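Sulfoquinovosidase (Escherichia coli, PDB 5AEG) hydrolyses sulfoquinovosyl diacylglycerides and simpler sulfoquinovosides to free sulfoquinovose, which feeds a sulfoglycolytic pathway. Local coordinates at residues L30-S33 / P37-W40; P250-D255 / G327-A332; G263-C268 / D317-Q322; P589-Y594 / A598-L603; D612-P617 / D633-A638. All coordinates share one frame; numbering follows the deposited sequence.

Contact 1. Residues L30-S33 / P37-W40; sequences LTHS and PCLW
T31 faces 37-40 with its backbone. Its O lies 3.5 Å from C38 CB. The same oxygen accepts from a water at 2.7 Å. That water also gives a weak bond to P37 O, though several acceptors compete for its protons. H32 carries the main contact. Its CG stands anti to the backbone N (chi1 174°), which turns the ring across the start of 37-40. ND1 lies 3.4 Å from P37 CA, and CE1 sits 3.8 Å from P37 CB. The imidazole and the proline cross at about a right angle. C38 N reaches the ring edge near its plane and gives ND1 a weak hydrogen bond of 3.3 Å. C38 SG lies obliquely to the ring, 3.9 Å from ND1. S33 O comes within 3.1 Å of P37 N, but the proline nitrogen has no hydrogen to share. S33 OG bonds N36 N within the turn. The contact joins the end of strand 27-32, in a small antiparallel sheet, to the start of strand 39-49 in the N-terminal beta region. F20 and F83 also meet the imidazole. H32 NE2 bonds T68 O, so NE2 should hold a proton, while ND1 accepts from C38 N. This pairing is consistent with a neutral imidazole protonated on NE2. Its rotation is probably set mainly by the NE2 bond, with the weak one at ND1 assisting.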
# COMPACT_ATOMS: atom_id res chain seq x y z
N LEU A 30 -22.63 -17.44 -7.87
CA LEU A 30 -22.80 -17.52 -9.34
C LEU A 30 -24.24 -17.84 -9.71
O LEU A 30 -24.88 -18.67 -9.03
CB LEU A 30 -21.95 -18.63 -9.92
CG LEU A 30 -20.47 -18.69 -9.65
CD1 LEU A 30 -19.84 -19.98 -10.16
CD2 LEU A 30 -19.78 -17.50 -10.33
N THR A 31 -24.77 -17.15 -10.71
CA THR A 31 -26.01 -17.55 -11.39
C THR A 31 -25.73 -17.46 -12.87
O THR A 31 -25.03 -16.57 -13.30
CB THR A 31 -27.14 -16.59 -11.20
OG1 THR A 31 -26.69 -15.32 -11.66
CG2 THR A 31 -27.44 -16.47 -9.80
N HIS A 32 -26.28 -18.39 -13.63
CA HIS A 32 -26.01 -18.55 -15.06
C HIS A 32 -27.26 -19.09 -15.73
O HIS A 32 -27.81 -20.08 -15.26
CB HIS A 32 -24.93 -19.61 -15.29
CG HIS A 32 -24.70 -19.93 -16.73
ND1 HIS A 32 -23.84 -19.19 -17.53
CD2 HIS A 32 -25.18 -20.91 -17.53
CE1 HIS A 32 -23.82 -19.69 -18.76
NE2 HIS A 32 -24.61 -20.74 -18.79
N SER A 33 -27.69 -18.47 -16.80
CA SER A 33 -28.57 -19.16 -17.73
C SER A 33 -28.12 -18.81 -19.13
O SER A 33 -27.20 -17.94 -19.31
CB SER A 33 -29.99 -18.67 -17.54
OG SER A 33 -30.04 -17.28 -17.84
N PRO A 37 -25.71 -15.25 -19.00
CA PRO A 37 -24.52 -16.03 -18.70
C PRO A 37 -23.64 -15.33 -17.63
O PRO A 37 -23.74 -14.10 -17.42
CB PRO A 37 -23.77 -16.08 -20.07
CG PRO A 37 -24.31 -14.96 -20.85
CD PRO A 37 -25.67 -14.65 -20.33
N CYS A 38 -22.77 -16.10 -17.02
CA CYS A 38 -21.87 -15.64 -16.04
C CYS A 38 -20.49 -15.57 -16.64
O CYS A 38 -19.58 -14.97 -16.00
CB CYS A 38 -21.85 -16.56 -14.85
SG CYS A 38 -21.06 -18.17 -14.94
N LEU A 39 -20.29 -16.12 -17.85
CA LEU A 39 -18.91 -16.22 -18.39
C LEU A 39 -18.78 -15.89 -19.84
O LEU A 39 -19.62 -16.29 -20.65
CB LEU A 39 -18.32 -17.56 -18.09
CG LEU A 39 -16.97 -17.97 -18.62
CD1 LEU A 39 -15.81 -17.18 -17.97
CD2 LEU A 39 -16.71 -19.42 -18.39
N TRP A 40 -17.80 -14.99 -20.13
CA TRP A 40 -17.39 -14.67 -21.48
C TRP A 40 -15.88 -14.94 -21.58
O TRP A 40 -15.12 -14.75 -20.63
CB TRP A 40 -17.64 -13.18 -21.85
CG TRP A 40 -19.01 -12.65 -21.94
CD1 TRP A 40 -19.60 -12.22 -23.04
CD2 TRP A 40 -19.94 -12.45 -20.87
NE1 TRP A 40 -20.85 -11.73 -22.77
CE2 TRP A 40 -21.11 -11.90 -21.43
CE3 TRP A 40 -19.91 -12.71 -19.50
CZ2 TRP A 40 -22.24 -11.58 -20.68
CZ3 TRP A 40 -21.01 -12.40 -18.72
CH2 TRP A 40 -22.16 -11.79 -19.31
O HOH W 1 -24.63 -14.25 -14.59

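Contact 2. Residues P250-D255 / G327-A332; sequences PDWIYD and GVQFLA
Q329 lies across the indole of W252, and its aliphatic part makes the contact. CB comes first, 4.0 Å from W252 CZ3, above the outer part of the six-membered ring. CG is next and sits over the centre of that ring. It is 3.6 Å from the ring centroid and only 12° off the normal, a CH-pi contact. CG also lies 3.6 Å from W252 CD2, at the ring fusion. The chain bends at chi2 (-70°), and CD follows at 4.2 Å from W252 CE2. The amide plane at the tip is tilted 27° from the indole. The two side chains cross at about a right angle, with the glutamine lying over the ring. L331, two residues further along the strand, brings CD1 to 4.3 Å from W252 CH2 at an oblique angle. On the other face of the indole lies I253 CD1 of the same turn, so the ring is sandwiched between aliphatic groups. W252 NE1 bonds E449 O, and W252 O accepts from N283 ND2. Without the indole, as with an alanine at this position, Q329 CG and L331 CD1 would probably face a gap and E449 O would lose this donor. The 250-255 turn leads into strand 257-260, and Q329 is at the start of strand 329-334. N283 and E449 lie near the starts of two more strands. W252 thus packs at the N-terminal ends of the parallel strands, consistent with the bottom of a TIM barrel, whose catalytic residues gather at the C-terminal ends.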
# COMPACT_ATOMS: atom_id res chain seq x y z
N PRO A 250 9.73 -3.22 15.67
CA PRO A 250 10.72 -3.04 16.75
C PRO A 250 10.26 -2.07 17.75
O PRO A 250 9.59 -1.07 17.39
CB PRO A 250 11.94 -2.54 16.04
CG PRO A 250 11.78 -2.97 14.59
CD PRO A 250 10.31 -3.02 14.33
N ASP A 251 10.69 -2.30 18.99
CA ASP A 251 10.29 -1.47 20.13
C ASP A 251 10.63 0.01 19.95
O ASP A 251 9.95 0.86 20.46
CB ASP A 251 10.91 -1.98 21.44
CG ASP A 251 10.19 -1.40 22.67
OD1 ASP A 251 8.97 -1.68 22.80
OD2 ASP A 251 10.77 -0.56 23.36
N TRP A 252 11.70 0.28 19.22
CA TRP A 252 12.20 1.64 19.09
C TRP A 252 11.32 2.54 18.14
O TRP A 252 11.40 3.79 18.18
CB TRP A 252 13.69 1.64 18.70
CG TRP A 252 13.99 0.93 17.41
CD1 TRP A 252 14.43 -0.34 17.29
CD2 TRP A 252 13.88 1.45 16.07
NE1 TRP A 252 14.63 -0.64 15.98
CE2 TRP A 252 14.29 0.43 15.21
CE3 TRP A 252 13.54 2.72 15.53
CZ2 TRP A 252 14.32 0.59 13.84
CZ3 TRP A 252 13.58 2.90 14.16
CH2 TRP A 252 13.99 1.84 13.32
N ILE A 253 10.49 1.90 17.33
CA ILE A 253 9.52 2.64 16.46
C ILE A 253 8.59 3.55 17.24
O ILE A 253 8.30 4.65 16.81
CB ILE A 253 8.69 1.69 15.57
CG1 ILE A 253 9.62 0.94 14.59
CG2 ILE A 253 7.68 2.51 14.76
CD1 ILE A 253 10.20 1.77 13.46
N TYR A 254 8.27 3.13 18.47
CA TYR A 254 7.38 3.88 19.32
C TYR A 254 8.02 5.04 20.07
O TYR A 254 7.31 5.79 20.79
CB TYR A 254 6.75 2.91 20.35
CG TYR A 254 6.15 1.71 19.74
CD1 TYR A 254 4.95 1.76 19.11
CD2 TYR A 254 6.75 0.48 19.85
CE1 TYR A 254 4.40 0.62 18.51
CE2 TYR A 254 6.23 -0.65 19.27
CZ TYR A 254 5.04 -0.56 18.59
OH TYR A 254 4.54 -1.66 18.01
N ASP A 255 9.34 5.20 19.95
CA ASP A 255 10.07 6.10 20.83
C ASP A 255 10.24 7.52 20.30
O ASP A 255 10.85 8.40 20.99
CB ASP A 255 11.40 5.50 21.22
CG ASP A 255 11.25 4.26 22.02
OD1 ASP A 255 10.21 3.98 22.62
OD2 ASP A 255 12.21 3.51 22.02
N GLY A 327 20.14 6.28 21.72
CA GLY A 327 18.73 5.95 21.38
C GLY A 327 18.24 6.43 19.99
O GLY A 327 17.06 6.68 19.81
N VAL A 328 19.15 6.52 19.00
CA VAL A 328 18.84 7.02 17.64
C VAL A 328 19.34 5.98 16.68
O VAL A 328 20.54 5.62 16.62
CB VAL A 328 19.49 8.38 17.37
CG1 VAL A 328 19.23 8.92 15.99
CG2 VAL A 328 19.04 9.38 18.41
N GLN A 329 18.40 5.49 15.89
CA GLN A 329 18.69 4.55 14.79
C GLN A 329 18.99 5.30 13.50
O GLN A 329 18.58 6.48 13.33
CB GLN A 329 17.47 3.66 14.59
CG GLN A 329 17.22 2.67 15.72
CD GLN A 329 18.29 1.56 15.75
OE1 GLN A 329 18.76 1.12 14.75
NE2 GLN A 329 18.71 1.21 16.91
N PHE A 330 19.72 4.65 12.59
CA PHE A 330 20.02 5.25 11.30
C PHE A 330 19.33 4.42 10.24
O PHE A 330 19.45 3.17 10.20
CB PHE A 330 21.55 5.25 10.96
CG PHE A 330 21.84 5.89 9.66
CD1 PHE A 330 21.76 7.27 9.54
CD2 PHE A 330 22.11 5.14 8.54
CE1 PHE A 330 21.99 7.87 8.31
CE2 PHE A 330 22.33 5.76 7.31
CZ PHE A 330 22.26 7.11 7.21
N LEU A 331 18.61 5.12 9.39
CA LEU A 331 17.87 4.45 8.30
C LEU A 331 18.28 4.95 6.94
O LEU A 331 18.52 6.16 6.73
CB LEU A 331 16.35 4.62 8.48
CG LEU A 331 15.66 4.00 9.68
CD1 LEU A 331 15.76 4.88 10.90
CD2 LEU A 331 14.17 3.75 9.39
N ALA A 332 18.33 4.07 5.97
CA ALA A 332 18.86 4.38 4.63
C ALA A 332 17.85 4.14 3.53
O ALA A 332 16.69 4.31 3.77
CB ALA A 332 20.19 3.64 4.44

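Contact 3. Residues G263-C268 / D317-Q322; sequences GGTEVC and DSRIKQ
The first turn of helix 265-277 faces the middle of helix 316-325, with the CA atoms of T265 and R319 7.9 Å apart. G264 is the N-cap of the first helix. R319 spans the space between the helices. Its CG is anti to the backbone N (chi1 -160°), and bends at chi2 and chi3 curl the chain across to the first turn of helix 265-277. T265 CG2 packs on it, 4.0 Å from R319 CG, and lies over one face of the guanidinium toward its rim. T265 OG1 turns elsewhere and bonds P314 O. E266 meets the guanidinium at its edge. R319 NH1 and NH2 both donate to E266 OE2, at 2.7 Å and 2.9 Å, in an end-on salt bridge. The oxygen lies within 7° of the guanidinium plane. NH1 meets OE2 almost in line with its C-O bond. NH2 comes on the anti side, out of the carboxylate plane. The two flat groups are turned 73° against each other, so the carboxylate does not pair with both its oxygens. Q269 OE1, one turn further on, takes a second bond from NH1. The helices are neighbours on the outside of the TIM barrel, one following strand 257-260 and the other strand 282-286. E266 is exposed, so solvent probably tempers the ion pair. Three bonds, two to one oxygen and one to Q269, fix the guanidinium against the methyl of T265.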
# COMPACT_ATOMS: atom_id res chain seq x y z
N GLY A 263 22.03 15.70 3.14
CA GLY A 263 23.10 16.68 3.13
C GLY A 263 24.34 16.35 3.93
O GLY A 263 25.23 17.25 4.08
N GLY A 264 24.39 15.14 4.46
CA GLY A 264 25.54 14.55 5.06
C GLY A 264 25.57 14.52 6.61
O GLY A 264 24.63 14.91 7.29
N THR A 265 26.62 13.93 7.15
CA THR A 265 26.70 13.52 8.55
C THR A 265 26.53 14.66 9.47
O THR A 265 25.80 14.59 10.47
CB THR A 265 28.08 12.88 8.86
OG1 THR A 265 28.28 11.90 7.87
CG2 THR A 265 28.10 12.15 10.23
N GLU A 266 27.22 15.74 9.16
CA GLU A 266 27.20 16.88 10.07
C GLU A 266 25.85 17.67 10.04
O GLU A 266 25.42 18.21 11.08
CB GLU A 266 28.47 17.75 9.92
CG GLU A 266 29.67 17.04 10.60
CD GLU A 266 29.46 16.78 12.16
OE1 GLU A 266 29.39 17.73 12.97
OE2 GLU A 266 29.32 15.62 12.63
N VAL A 267 25.21 17.76 8.88
CA VAL A 267 23.87 18.35 8.77
C VAL A 267 22.88 17.50 9.62
O VAL A 267 22.05 18.07 10.35
CB VAL A 267 23.39 18.49 7.27
CG1 VAL A 267 21.90 18.87 7.22
CG2 VAL A 267 24.12 19.61 6.55
N CYS A 268 23.04 16.19 9.57
CA CYS A 268 22.18 15.30 10.34
C CYS A 268 22.41 15.53 11.81
O CYS A 268 21.48 15.68 12.59
CB CYS A 268 22.44 13.84 10.00
SG CYS A 268 21.85 13.27 8.37
N ASP A 317 30.02 5.33 9.73
CA ASP A 317 30.16 4.01 10.38
C ASP A 317 30.32 4.17 11.87
O ASP A 317 29.61 3.51 12.64
CB ASP A 317 31.27 3.15 9.76
CG ASP A 317 32.60 3.86 9.64
OD1 ASP A 317 32.77 5.10 9.95
OD2 ASP A 317 33.48 3.13 9.20
N SER A 318 31.16 5.12 12.28
CA SER A 318 31.31 5.36 13.72
C SER A 318 30.17 6.23 14.29
O SER A 318 29.80 6.04 15.46
CB SER A 318 32.66 6.00 14.07
OG SER A 318 32.82 7.23 13.39
N ARG A 319 29.67 7.17 13.49
CA ARG A 319 28.56 8.01 13.96
C ARG A 319 27.31 7.18 14.28
O ARG A 319 26.61 7.55 15.23
CB ARG A 319 28.22 9.20 13.02
CG ARG A 319 27.43 10.32 13.69
CD ARG A 319 28.11 10.89 14.96
NE ARG A 319 29.36 11.52 14.57
CZ ARG A 319 29.44 12.75 14.09
NH1 ARG A 319 28.38 13.54 13.99
NH2 ARG A 319 30.60 13.21 13.63
N ILE A 320 27.02 6.13 13.48
CA ILE A 320 25.83 5.25 13.71
C ILE A 320 25.96 4.68 15.11
O ILE A 320 25.00 4.71 15.89
CB ILE A 320 25.70 4.13 12.66
CG1 ILE A 320 25.30 4.75 11.29
CG2 ILE A 320 24.69 3.06 13.11
CD1 ILE A 320 25.36 3.79 10.13
N LYS A 321 27.18 4.28 15.50
CA LYS A 321 27.37 3.70 16.86
C LYS A 321 27.08 4.69 17.94
O LYS A 321 26.35 4.39 18.89
CB LYS A 321 28.78 3.09 17.01
CG LYS A 321 29.08 1.96 16.03
CD LYS A 321 28.37 0.67 16.39
CE LYS A 321 28.50 -0.44 15.33
NZ LYS A 321 27.36 -0.48 14.31
N GLN A 322 27.59 5.89 17.78
CA GLN A 322 27.35 6.94 18.73
C GLN A 322 25.83 7.25 18.84
O GLN A 322 25.23 7.35 19.94
CB GLN A 322 28.17 8.15 18.30
CG GLN A 322 27.90 9.42 19.10
CD GLN A 322 28.71 10.63 18.62
OE1 GLN A 322 29.90 10.47 18.25
NE2 GLN A 322 28.09 11.85 18.61

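Contact 4. Residues P589-Y594 / A598-L603; sequences PLFLHY and AHTYTL
F591 puts CG between its backbone N and carbonyl carbon (chi1 61°), which turns its ring beside that of Y601. T600 places OG1 likewise (chi1 64°), and this sends OG1 to within 3.3 Å of F591 CB. The two segments are short turns in the link between strands 587-588 and 607-609 of the GH31 C-terminal domain, and 599-601 forms a 3-10 turn. Y601 covers the flank of F591. F591 CB sits over the Y601 ring, 3.8 Å from its centroid, as a CH-pi contact. The two rings are nearly parallel, at 6°, but displaced so far that little overlap remains; their centroids are 4.8 Å apart. At its tip Y601 OH bonds E595 O, which ties the ring to the bend between the segments. Replacing Y601 by a leucine is likely to leave E595 O without this donor and F591 CB without its ring. T600 OG1 bonds D597 O in the same bend. T600 CG2 faces the other way, 3.9 Å from L590 CB. L590 CD2 then reaches L603 CD1 at 3.8 Å, and this apolar pair continues the packing past the threonine. Y130 and Y232 bring further rings to F591, so the turns also lean on earlier parts of the chain. T600 O lies in the plane of the F591 ring, at its edge, 3.7 Å from CD2.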
# COMPACT_ATOMS: atom_id res chain seq x y z
N PRO A 589 -11.26 0.51 9.94
CA PRO A 589 -12.51 1.03 9.48
C PRO A 589 -13.50 0.97 10.68
O PRO A 589 -13.41 0.01 11.44
CB PRO A 589 -12.92 0.02 8.39
CG PRO A 589 -11.63 -0.60 7.95
CD PRO A 589 -10.82 -0.68 9.18
N LEU A 590 -14.33 1.98 10.85
CA LEU A 590 -15.25 2.02 12.05
C LEU A 590 -16.20 0.77 12.09
O LEU A 590 -16.57 0.30 13.19
CB LEU A 590 -16.06 3.24 12.08
CG LEU A 590 -15.47 4.43 12.87
CD1 LEU A 590 -14.16 5.02 12.29
CD2 LEU A 590 -16.48 5.52 13.04
N PHE A 591 -16.51 0.21 10.92
CA PHE A 591 -17.45 -0.92 10.85
C PHE A 591 -16.82 -2.19 11.36
O PHE A 591 -17.56 -3.10 11.62
CB PHE A 591 -18.11 -1.03 9.48
CG PHE A 591 -17.14 -1.25 8.34
CD1 PHE A 591 -16.52 -2.46 8.16
CD2 PHE A 591 -16.87 -0.24 7.50
CE1 PHE A 591 -15.66 -2.66 7.07
CE2 PHE A 591 -15.98 -0.41 6.44
CZ PHE A 591 -15.41 -1.62 6.21
N LEU A 592 -15.51 -2.26 11.61
CA LEU A 592 -14.95 -3.41 12.28
C LEU A 592 -15.53 -3.56 13.72
O LEU A 592 -15.63 -4.71 14.24
CB LEU A 592 -13.47 -3.41 12.41
CG LEU A 592 -12.59 -3.48 11.16
CD1 LEU A 592 -11.16 -3.79 11.49
CD2 LEU A 592 -13.16 -4.41 10.13
N HIS A 593 -15.86 -2.42 14.34
CA HIS A 593 -16.35 -2.42 15.74
C HIS A 593 -17.75 -1.94 15.90
O HIS A 593 -18.25 -2.05 17.01
CB HIS A 593 -15.39 -1.68 16.66
CG HIS A 593 -14.07 -2.29 16.74
ND1 HIS A 593 -13.86 -3.59 17.21
CD2 HIS A 593 -12.84 -1.83 16.33
CE1 HIS A 593 -12.57 -3.88 17.13
NE2 HIS A 593 -11.94 -2.82 16.61
N TYR A 594 -18.37 -1.33 14.88
CA TYR A 594 -19.72 -0.74 14.91
C TYR A 594 -20.45 -1.32 13.69
O TYR A 594 -20.98 -0.62 12.89
CB TYR A 594 -19.69 0.85 14.92
CG TYR A 594 -18.96 1.31 16.15
CD1 TYR A 594 -19.64 1.48 17.38
CD2 TYR A 594 -17.58 1.48 16.14
CE1 TYR A 594 -18.93 1.77 18.56
CE2 TYR A 594 -16.86 1.83 17.31
CZ TYR A 594 -17.55 2.03 18.51
OH TYR A 594 -16.91 2.27 19.70
N ALA A 598 -25.03 1.66 9.90
CA ALA A 598 -25.01 1.78 8.41
C ALA A 598 -24.12 2.94 7.89
O ALA A 598 -23.46 2.81 6.86
CB ALA A 598 -26.42 1.93 7.86
N HIS A 599 -24.02 4.02 8.67
CA HIS A 599 -23.31 5.18 8.25
C HIS A 599 -21.79 4.90 8.18
O HIS A 599 -21.08 5.47 7.33
CB HIS A 599 -23.62 6.36 9.16
CG HIS A 599 -23.14 7.66 8.57
ND1 HIS A 599 -23.54 8.10 7.32
CD2 HIS A 599 -22.23 8.56 9.00
CE1 HIS A 599 -22.91 9.22 7.02
NE2 HIS A 599 -22.13 9.54 8.04
N THR A 600 -21.33 4.03 9.01
CA THR A 600 -19.85 3.81 9.14
C THR A 600 -19.26 3.18 7.83
O THR A 600 -18.05 3.30 7.59
CB THR A 600 -19.45 2.93 10.28
OG1 THR A 600 -19.97 1.58 10.14
CG2 THR A 600 -19.88 3.56 11.66
N TYR A 601 -20.14 2.64 6.96
CA TYR A 601 -19.68 1.90 5.77
C TYR A 601 -19.29 2.85 4.69
O TYR A 601 -18.63 2.45 3.72
CB TYR A 601 -20.75 0.86 5.30
CG TYR A 601 -20.91 -0.29 6.29
CD1 TYR A 601 -21.82 -0.22 7.37
CD2 TYR A 601 -20.21 -1.46 6.15
CE1 TYR A 601 -21.94 -1.25 8.27
CE2 TYR A 601 -20.33 -2.51 7.04
CZ TYR A 601 -21.21 -2.41 8.12
OH TYR A 601 -21.28 -3.49 8.96
N THR A 602 -19.71 4.11 4.77
CA THR A 602 -19.46 5.03 3.71
C THR A 602 -18.39 6.10 4.10
O THR A 602 -18.17 7.00 3.35
CB THR A 602 -20.76 5.76 3.27
OG1 THR A 602 -21.29 6.44 4.37
CG2 THR A 602 -21.81 4.76 2.72
N LEU A 603 -17.83 6.00 5.30
CA LEU A 603 -16.83 6.91 5.77
C LEU A 603 -15.51 6.58 5.01
O LEU A 603 -15.16 5.39 4.80
CB LEU A 603 -16.61 6.79 7.27
CG LEU A 603 -17.82 7.14 8.18
CD1 LEU A 603 -17.47 6.80 9.61
CD2 LEU A 603 -18.23 8.57 8.02

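Contact 5. Residues D612-P617 / D633-A638; sequences DILVAP and DNWVHA
L614 rests on one face of the W635 indole. L614 CB is 3.8 Å from W635 CZ3, and L614 CD1 is 4.1 Å from W635 CZ2. The leucine has CG anti to the backbone N (chi1 -179°), which sets CG beside the carbonyl carbon; with chi2 at 151°, CD1 then lies above the rim of the indole. The two side chains cross at about a right angle. D612 O approaches the same ring obliquely, 4.0 Å from CZ3. D633 CB lies over the opposite face, so the indole lies between L614 and D633 of its own segment. W635 NE1 is satisfied by P631 O, which fixes how the ring is turned. The contact belongs to the antiparallel sheet of the GH31 C-terminal domain. Strand 660-663 runs between 613-615 and 635-637, and the leucine and tryptophan meet across it. R663, at the end of the intervening strand, makes salt bridges to D612 OD1 and D633 OD2, while S666 OG bonds D612 OD2. D612 OD1 and D633 OD2 are 6.8 Å apart, and the arginine probably offsets their like charges.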
# COMPACT_ATOMS: atom_id res chain seq x y z
N ASP A 612 -10.08 1.79 20.71
CA ASP A 612 -10.66 2.76 21.65
C ASP A 612 -10.44 4.23 21.29
O ASP A 612 -10.90 5.12 22.00
CB ASP A 612 -10.07 2.47 23.04
CG ASP A 612 -10.56 1.13 23.65
OD1 ASP A 612 -11.62 0.72 23.25
OD2 ASP A 612 -9.86 0.51 24.46
N ILE A 613 -9.69 4.52 20.20
CA ILE A 613 -9.50 5.93 19.81
C ILE A 613 -10.09 6.13 18.44
O ILE A 613 -9.86 5.32 17.52
CB ILE A 613 -7.99 6.27 19.75
CG1 ILE A 613 -7.39 6.16 21.13
CG2 ILE A 613 -7.82 7.70 19.19
CD1 ILE A 613 -5.89 6.33 21.23
N LEU A 614 -10.85 7.21 18.27
CA LEU A 614 -11.40 7.56 17.00
C LEU A 614 -10.66 8.81 16.53
O LEU A 614 -10.58 9.82 17.27
CB LEU A 614 -12.88 7.79 17.10
CG LEU A 614 -13.69 8.16 15.82
CD1 LEU A 614 -15.12 7.66 15.94
CD2 LEU A 614 -13.69 9.60 15.44
N VAL A 615 -10.22 8.80 15.26
CA VAL A 615 -9.41 9.95 14.69
C VAL A 615 -10.05 10.46 13.42
O VAL A 615 -10.36 9.66 12.49
CB VAL A 615 -7.95 9.58 14.41
CG1 VAL A 615 -7.08 10.79 13.98
CG2 VAL A 615 -7.31 8.82 15.55
N ALA A 616 -10.23 11.77 13.32
CA ALA A 616 -10.70 12.33 12.07
C ALA A 616 -9.79 13.49 11.73
O ALA A 616 -10.03 14.61 12.12
CB ALA A 616 -12.13 12.76 12.17
N PRO A 617 -8.72 13.22 11.00
CA PRO A 617 -7.73 14.26 10.72
C PRO A 617 -8.24 15.46 9.93
O PRO A 617 -8.97 15.31 8.95
CB PRO A 617 -6.61 13.52 9.95
CG PRO A 617 -6.92 12.10 10.02
CD PRO A 617 -8.39 11.94 10.39
N ASP A 633 -21.57 5.43 21.25
CA ASP A 633 -20.66 5.00 22.27
C ASP A 633 -20.52 6.20 23.16
O ASP A 633 -21.00 7.27 22.87
CB ASP A 633 -19.26 4.50 21.75
CG ASP A 633 -18.71 3.36 22.53
OD1 ASP A 633 -18.87 3.38 23.76
OD2 ASP A 633 -18.03 2.43 21.99
N ASN A 634 -19.87 5.99 24.27
CA ASN A 634 -19.51 7.12 25.16
C ASN A 634 -18.08 7.60 24.84
O ASN A 634 -17.13 6.96 25.23
CB ASN A 634 -19.71 6.71 26.60
CG ASN A 634 -21.26 6.61 26.91
OD1 ASN A 634 -22.11 7.53 26.58
ND2 ASN A 634 -21.62 5.48 27.38
N TRP A 635 -18.03 8.72 24.16
CA TRP A 635 -16.79 9.30 23.60
C TRP A 635 -16.33 10.43 24.47
O TRP A 635 -17.15 11.14 25.05
CB TRP A 635 -17.04 9.76 22.17
CG TRP A 635 -17.25 8.64 21.23
CD1 TRP A 635 -18.44 8.28 20.69
CD2 TRP A 635 -16.29 7.66 20.78
NE1 TRP A 635 -18.27 7.23 19.89
CE2 TRP A 635 -16.97 6.78 19.98
CE3 TRP A 635 -14.92 7.46 20.98
CZ2 TRP A 635 -16.36 5.73 19.35
CZ3 TRP A 635 -14.31 6.45 20.33
CH2 TRP A 635 -15.03 5.59 19.54
N VAL A 636 -15.01 10.55 24.62
CA VAL A 636 -14.40 11.67 25.32
C VAL A 636 -13.39 12.35 24.40
O VAL A 636 -12.50 11.65 23.88
CB VAL A 636 -13.63 11.14 26.56
CG1 VAL A 636 -13.08 12.32 27.33
CG2 VAL A 636 -14.57 10.35 27.42
N HIS A 637 -13.60 13.63 24.13
CA HIS A 637 -12.66 14.42 23.35
C HIS A 637 -11.30 14.48 24.07
O HIS A 637 -11.22 14.88 25.27
CB HIS A 637 -13.25 15.77 23.09
CG HIS A 637 -12.43 16.69 22.25
ND1 HIS A 637 -11.84 17.83 22.75
CD2 HIS A 637 -12.05 16.62 20.96
CE1 HIS A 637 -11.16 18.43 21.80
NE2 HIS A 637 -11.31 17.75 20.69
N ALA A 638 -10.22 14.08 23.37
CA ALA A 638 -8.91 13.92 24.01
C ALA A 638 -8.38 15.20 24.68
O ALA A 638 -7.65 15.11 25.66
CB ALA A 638 -7.85 13.50 23.00

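Near the N terminus, contact 1 closes a short link from strand 27-32 of the small sheet to strand 39-49. The chain then enters the TIM barrel. Contact 2 closes a long loop there, joining the turn before the first barrel strand to strand 329-334. Contact 3 is nested inside that loop and ties two outer helices; I320 CG1 and F330 CB, 3.8 Å apart, connect the pair. Contacts 4 and 5 follow in series in the C-terminal domain, each closing a short loop. They touch where L590 CD2 meets L614 CD1 at 3.8 Å. Contact 1 lies across the chain's centre from contacts 2 and 3. No two contacts cross.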